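PDB 6RA3: putative dioxygenase (1H-3-hydroxy-4-oxoquinaldine 2,4-dioxygenase) from Mycobacteroides abscessus subsp. abscessus, which cleaves the ring of the Pseudomonas quinolone signal PQS with dioxygen, giving N-octanoylanthranilate and carbon monoxide. Local coordinates for residues 23-28 and 47-52; 88-93 and 112-117. All coordinates share one frame; numbering follows the deposited sequence.

Interaction 1 (23-28 and 47-52)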
loop_
_atom_site.group_PDB
_atom_site.type_symbol
_atom_site.label_atom_id
_atom_site.label_comp_id
_atom_site.label_asym_id
_atom_site.label_seq_id
_atom_site.Cartn_x
_atom_site.Cartn_y
_atom_site.Cartn_z
ATOM N N PRO A 23 -28.377 1.785 1.740
ATOM C CA PRO A 23 -27.470 2.879 1.382
ATOM C C PRO A 23 -26.042 2.605 1.809
ATOM O O PRO A 23 -25.785 2.012 2.861
ATOM C CB PRO A 23 -28.042 4.090 2.134
ATOM C CG PRO A 23 -29.455 3.739 2.408
ATOM C CD PRO A 23 -29.444 2.246 2.644
ATOM N N VAL A 24 -25.124 3.100 0.986
ATOM C CA VAL A 24 -23.690 2.964 1.195
ATOM C C VAL A 24 -23.208 4.126 2.060
ATOM O O VAL A 24 -23.569 5.285 1.817
ATOM C CB VAL A 24 -22.977 2.935 -0.168
ATOM C CG1 VAL A 24 -21.435 2.868 -0.039
ATOM C CG2 VAL A 24 -23.527 1.794 -1.009
ATOM N N PHE A 25 -22.397 3.831 3.072
ATOM C CA PHE A 25 -21.658 4.898 3.741
ATOM C C PHE A 25 -20.487 5.376 2.871
ATOM O O PHE A 25 -19.670 4.571 2.414
ATOM C CB PHE A 25 -21.141 4.426 5.083
ATOM C CG PHE A 25 -22.210 4.256 6.121
ATOM C CD1 PHE A 25 -23.144 5.258 6.345
ATOM C CD2 PHE A 25 -22.281 3.095 6.876
ATOM C CE1 PHE A 25 -24.122 5.113 7.311
ATOM C CE2 PHE A 25 -23.259 2.941 7.842
ATOM C CZ PHE A 25 -24.182 3.950 8.058
ATOM N N VAL A 26 -20.394 6.692 2.648
ATOM C CA VAL A 26 -19.283 7.288 1.902
ATOM C C VAL A 26 -18.587 8.269 2.831
ATOM O O VAL A 26 -19.176 9.281 3.245
ATOM C CB VAL A 26 -19.731 7.965 0.600
ATOM C CG1 VAL A 26 -18.530 8.593 -0.109
ATOM C CG2 VAL A 26 -20.407 6.983 -0.317
ATOM N N THR A 27 -17.362 7.934 3.220
ATOM C CA THR A 27 -16.591 8.768 4.106
ATOM C C THR A 27 -15.814 9.785 3.282
ATOM O O THR A 27 -15.300 9.484 2.196
ATOM C CB THR A 27 -15.640 7.964 4.988
ATOM O OG1 THR A 27 -14.472 7.561 4.256
ATOM C CG2 THR A 27 -16.345 6.751 5.569
ATOM N N LEU A 28 -15.786 11.006 3.796
ATOM C CA LEU A 28 -15.163 12.149 3.140
ATOM C C LEU A 28 -14.399 12.863 4.229
ATOM O O LEU A 28 -14.981 13.207 5.264
ATOM C CB LEU A 28 -16.195 13.071 2.499
ATOM C CG LEU A 28 -17.068 12.441 1.422
ATOM C CD1 LEU A 28 -18.249 13.341 1.114
ATOM C CD2 LEU A 28 -16.286 12.131 0.156
ATOM N N ALA A 47 -19.369 -3.211 9.030
ATOM C CA ALA A 47 -20.281 -4.227 9.539
ATOM C C ALA A 47 -21.723 -3.866 9.240
ATOM O O ALA A 47 -22.562 -4.756 9.092
ATOM C CB ALA A 47 -20.082 -4.409 11.038
ATOM N N ALA A 48 -22.022 -2.572 9.106
ATOM C CA ALA A 48 -23.399 -2.135 8.931
ATOM C C ALA A 48 -23.801 -2.028 7.468
ATOM O O ALA A 48 -24.915 -2.414 7.101
ATOM C CB ALA A 48 -23.598 -0.788 9.646
ATOM N N GLN A 49 -22.917 -1.529 6.609
ATOM C CA GLN A 49 -23.254 -1.262 5.221
ATOM C C GLN A 49 -21.988 -1.325 4.393
ATOM O O GLN A 49 -20.893 -1.181 4.917
ATOM C CB GLN A 49 -23.865 0.134 5.014
ATOM C CG GLN A 49 -25.017 0.529 5.925
ATOM C CD GLN A 49 -26.320 -0.208 5.612
ATOM O OE1 GLN A 49 -26.593 -0.585 4.457
ATOM N NE2 GLN A 49 -27.134 -0.409 6.650
ATOM N N ARG A 50 -22.154 -1.488 3.088
ATOM C CA ARG A 50 -21.049 -1.208 2.190
ATOM C C ARG A 50 -20.553 0.182 2.511
ATOM O O ARG A 50 -21.342 1.131 2.555
ATOM C CB ARG A 50 -21.479 -1.287 0.729
ATOM C CG ARG A 50 -20.352 -1.039 -0.313
ATOM C CD ARG A 50 -20.901 -0.995 -1.735
ATOM N NE ARG A 50 -19.852 -0.884 -2.727
ATOM C CZ ARG A 50 -20.057 -0.820 -4.034
ATOM N NH1 ARG A 50 -21.272 -0.837 -4.521
ATOM N NH2 ARG A 50 -19.023 -0.745 -4.859
ATOM N N THR A 51 -19.259 0.279 2.798
ATOM C CA THR A 51 -18.594 1.534 3.118
ATOM C C THR A 51 -17.506 1.812 2.085
ATOM O O THR A 51 -16.646 0.959 1.837
ATOM C CB THR A 51 -18.019 1.447 4.517
ATOM O OG1 THR A 51 -19.105 1.305 5.440
ATOM C CG2 THR A 51 -17.181 2.696 4.860
ATOM N N VAL A 52 -17.571 2.992 1.465
ATOM C CA VAL A 52 -16.597 3.467 0.480
ATOM C C VAL A 52 -15.919 4.679 1.106
ATOM O O VAL A 52 -16.575 5.703 1.348
ATOM C CB VAL A 52 -17.258 3.839 -0.861
ATOM C CG1 VAL A 52 -16.252 4.529 -1.808
ATOM C CG2 VAL A 52 -17.875 2.651 -1.531
#
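F25 and V52 share the straightest of three backbone hydrogen bonds that pair the parallel strands: V52 N donates to F25 O at 2.8 Å, with an N-H...O angle of 169°. F25 N binds R50 O at 2.9 Å, more bent at 134°, and T27 N binds V52 O at 3.0 Å. Within 47-52, the hydroxyl of T51 turns back to Q49 O, above that carbonyl's plane, and OG1 also lies at the F25 ring edge, in plane. With F25 CG anti to the carbonyl carbon (chi1 -72°), the ring stands off the sheet and leans back toward Q49: F25 CE2 meets Q49 CG at 3.5 Å and also nears the methyl of A48. L45 and L264 add apolar cover there. On the face that V26 and V52 share, V24 CG1 packs on V52 CG2 at 3.9 Å; V24 CG2 lies against the aliphatic part of R50, whose extended chain carries its guanidinium to a salt bridge with D16. Beta-branched valines suit the extended backbone, and the long arginine lines the sheet with methylenes while D16 probably balances its charge. The contact closes a right-handed beta-alpha-beta crossover, with backbone polarity paired and apolar groups on both faces.

Interaction 2 (88-93 and 112-117)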
loop_
_atom_site.group_PDB
_atom_site.type_symbol
_atom_site.label_atom_id
_atom_site.label_comp_id
_atom_site.label_asym_id
_atom_site.label_seq_id
_atom_site.Cartn_x
_atom_site.Cartn_y
_atom_site.Cartn_z
ATOM N N ASP A 88 -25.594 3.160 -5.695
ATOM C CA ASP A 88 -26.832 3.904 -5.891
ATOM C C ASP A 88 -27.025 4.863 -4.718
ATOM O O ASP A 88 -26.372 5.914 -4.656
ATOM C CB ASP A 88 -28.028 2.962 -6.060
ATOM C CG ASP A 88 -29.287 3.704 -6.543
ATOM O OD1 ASP A 88 -29.220 4.948 -6.766
ATOM O OD2 ASP A 88 -30.340 3.044 -6.718
ATOM N N SER A 89 -27.890 4.521 -3.772
ATOM C CA SER A 89 -28.173 5.445 -2.688
ATOM C C SER A 89 -27.057 5.387 -1.658
ATOM O O SER A 89 -26.501 4.322 -1.369
ATOM C CB SER A 89 -29.527 5.144 -2.041
ATOM O OG SER A 89 -29.575 3.840 -1.483
ATOM N N PHE A 90 -26.716 6.547 -1.103
ATOM C CA PHE A 90 -25.582 6.602 -0.209
ATOM C C PHE A 90 -25.725 7.759 0.753
ATOM O O PHE A 90 -26.447 8.729 0.510
ATOM C CB PHE A 90 -24.253 6.688 -0.989
ATOM C CG PHE A 90 -24.096 7.919 -1.872
ATOM C CD1 PHE A 90 -24.508 7.907 -3.195
ATOM C CD2 PHE A 90 -23.466 9.047 -1.390
ATOM C CE1 PHE A 90 -24.313 9.030 -4.027
ATOM C CE2 PHE A 90 -23.259 10.165 -2.207
ATOM C CZ PHE A 90 -23.679 10.153 -3.513
ATOM N N VAL A 91 -24.994 7.630 1.843
ATOM C CA VAL A 91 -25.034 8.555 2.960
ATOM C C VAL A 91 -23.623 9.078 3.180
ATOM O O VAL A 91 -22.798 8.417 3.810
ATOM C CB VAL A 91 -25.572 7.870 4.229
ATOM C CG1 VAL A 91 -25.324 8.727 5.441
ATOM C CG2 VAL A 91 -27.046 7.563 4.067
ATOM N N PRO A 92 -23.314 10.287 2.694
ATOM C CA PRO A 92 -22.021 10.899 3.016
ATOM C C PRO A 92 -21.822 11.097 4.510
ATOM O O PRO A 92 -22.730 11.511 5.227
ATOM C CB PRO A 92 -22.075 12.241 2.288
ATOM C CG PRO A 92 -23.042 12.059 1.193
ATOM C CD PRO A 92 -24.039 11.038 1.644
ATOM N N ILE A 93 -20.618 10.771 4.970
ATOM C CA ILE A 93 -20.102 11.141 6.278
ATOM C C ILE A 93 -18.882 12.023 6.013
ATOM O O ILE A 93 -17.930 11.569 5.368
ATOM C CB ILE A 93 -19.713 9.916 7.123
ATOM C CG1 ILE A 93 -20.869 8.897 7.206
ATOM C CG2 ILE A 93 -19.228 10.347 8.532
ATOM C CD1 ILE A 93 -20.559 7.690 8.150
ATOM N N GLN A 112 -33.440 11.196 -2.959
ATOM C CA GLN A 112 -33.626 9.759 -3.173
ATOM C C GLN A 112 -32.279 9.057 -3.339
ATOM O O GLN A 112 -32.042 8.007 -2.728
ATOM C CB GLN A 112 -34.518 9.510 -4.396
ATOM C CG GLN A 112 -35.997 9.993 -4.258
ATOM C CD GLN A 112 -36.199 11.507 -4.503
ATOM O OE1 GLN A 112 -35.662 12.078 -5.461
ATOM N NE2 GLN A 112 -36.982 12.152 -3.631
ATOM N N ARG A 113 -31.376 9.650 -4.132
ATOM C CA ARG A 113 -30.024 9.112 -4.270
ATOM C C ARG A 113 -29.197 9.366 -3.014
ATOM O O ARG A 113 -28.428 8.499 -2.593
ATOM C CB ARG A 113 -29.342 9.715 -5.499
ATOM C CG ARG A 113 -27.841 9.363 -5.666
ATOM C CD ARG A 113 -27.663 8.050 -6.421
ATOM N NE ARG A 113 -26.258 7.688 -6.635
ATOM C CZ ARG A 113 -25.536 8.000 -7.714
ATOM N NH1 ARG A 113 -26.053 8.709 -8.717
ATOM N NH2 ARG A 113 -24.282 7.590 -7.788
ATOM N N VAL A 114 -29.347 10.533 -2.395
ATOM C CA VAL A 114 -28.637 10.853 -1.157
ATOM C C VAL A 114 -29.666 11.208 -0.090
ATOM O O VAL A 114 -30.022 12.391 0.070
ATOM C CB VAL A 114 -27.621 11.990 -1.363
ATOM C CG1 VAL A 114 -27.051 12.496 -0.026
ATOM C CG2 VAL A 114 -26.495 11.496 -2.256
ATOM N N PRO A 115 -30.159 10.214 0.661
ATOM C CA PRO A 115 -31.221 10.465 1.648
ATOM C C PRO A 115 -30.729 11.038 2.954
ATOM O O PRO A 115 -31.549 11.459 3.773
ATOM C CB PRO A 115 -31.797 9.066 1.879
ATOM C CG PRO A 115 -30.577 8.201 1.769
ATOM C CD PRO A 115 -29.799 8.785 0.614
ATOM N N ALA A 116 -29.430 11.061 3.198
ATOM C CA ALA A 116 -28.956 11.615 4.453
ATOM C C ALA A 116 -27.486 11.987 4.319
ATOM O O ALA A 116 -26.777 11.505 3.428
ATOM C CB ALA A 116 -29.170 10.636 5.607
ATOM N N VAL A 117 -27.048 12.837 5.240
ATOM C CA VAL A 117 -25.688 13.368 5.305
ATOM C C VAL A 117 -25.342 13.593 6.762
ATOM O O VAL A 117 -26.063 14.299 7.467
ATOM C CB VAL A 117 -25.519 14.712 4.554
ATOM C CG1 VAL A 117 -24.127 15.320 4.844
ATOM C CG2 VAL A 117 -25.758 14.562 3.076
#
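V114 sets CG2 over one face of the F90 ring, 3.6 Å from the ring centroid and 22° off its normal, a CH-pi contact displaced from the ring centre. The ring stands there because F90 CG sits between its own backbone N and carbonyl carbon (chi1 61°). At the ring's edge, near its plane, comes R113 NE, 3.5 Å from F90 CE1, the guanidinium turned 80° to the ring. That same NE donates to D88 O at 2.7 Å; the oxygen lies in the guanidinium plane, though the nitrogen stands above the carbonyl plane. D88 OD1 is near but forms no salt bridge with R113, whose NH2 is paired instead with D83. One backbone bond, F90 N to R113 O at 3.0 Å, ties the segments directly. Beyond it prolines interrupt the ladder: P115 CD lies 3.4 Å from F90 O, and P92 CD 3.3 Å from A116 O. Both oxygens are buried without a hydrogen-bond partner. Outward, I105 and L109 of helix 99-109 touch F90. Valine's branch suits the ring face, and the arginine's CG meets the ring edge; within these segments packing takes much of the place of backbone pairing, which resumes where P92 bonds to M118.

In the fold
Interactions 1 and 2 each close a beta-alpha-beta unit of the central sheet of the alpha/beta hydrolase fold, and they meet where strands 24-28 and 90-95 run side by side: V26 O lies 2.7 Å from I93 N and L28 N 2.7 Å from I93 O, both probable hydrogen bonds. Together they place four neighbouring parallel strands in the order 51-54, 24-28, 90-95, 116-120. Interaction 1 is the more buried, a regular ladder of backbone bonds; interaction 2 runs from buried strand to exposed loop and relies more on side chains. In each, an arginine ahead of the second strand (R50, R113) forms a salt bridge with an aspartate outside the segments (D16, D83).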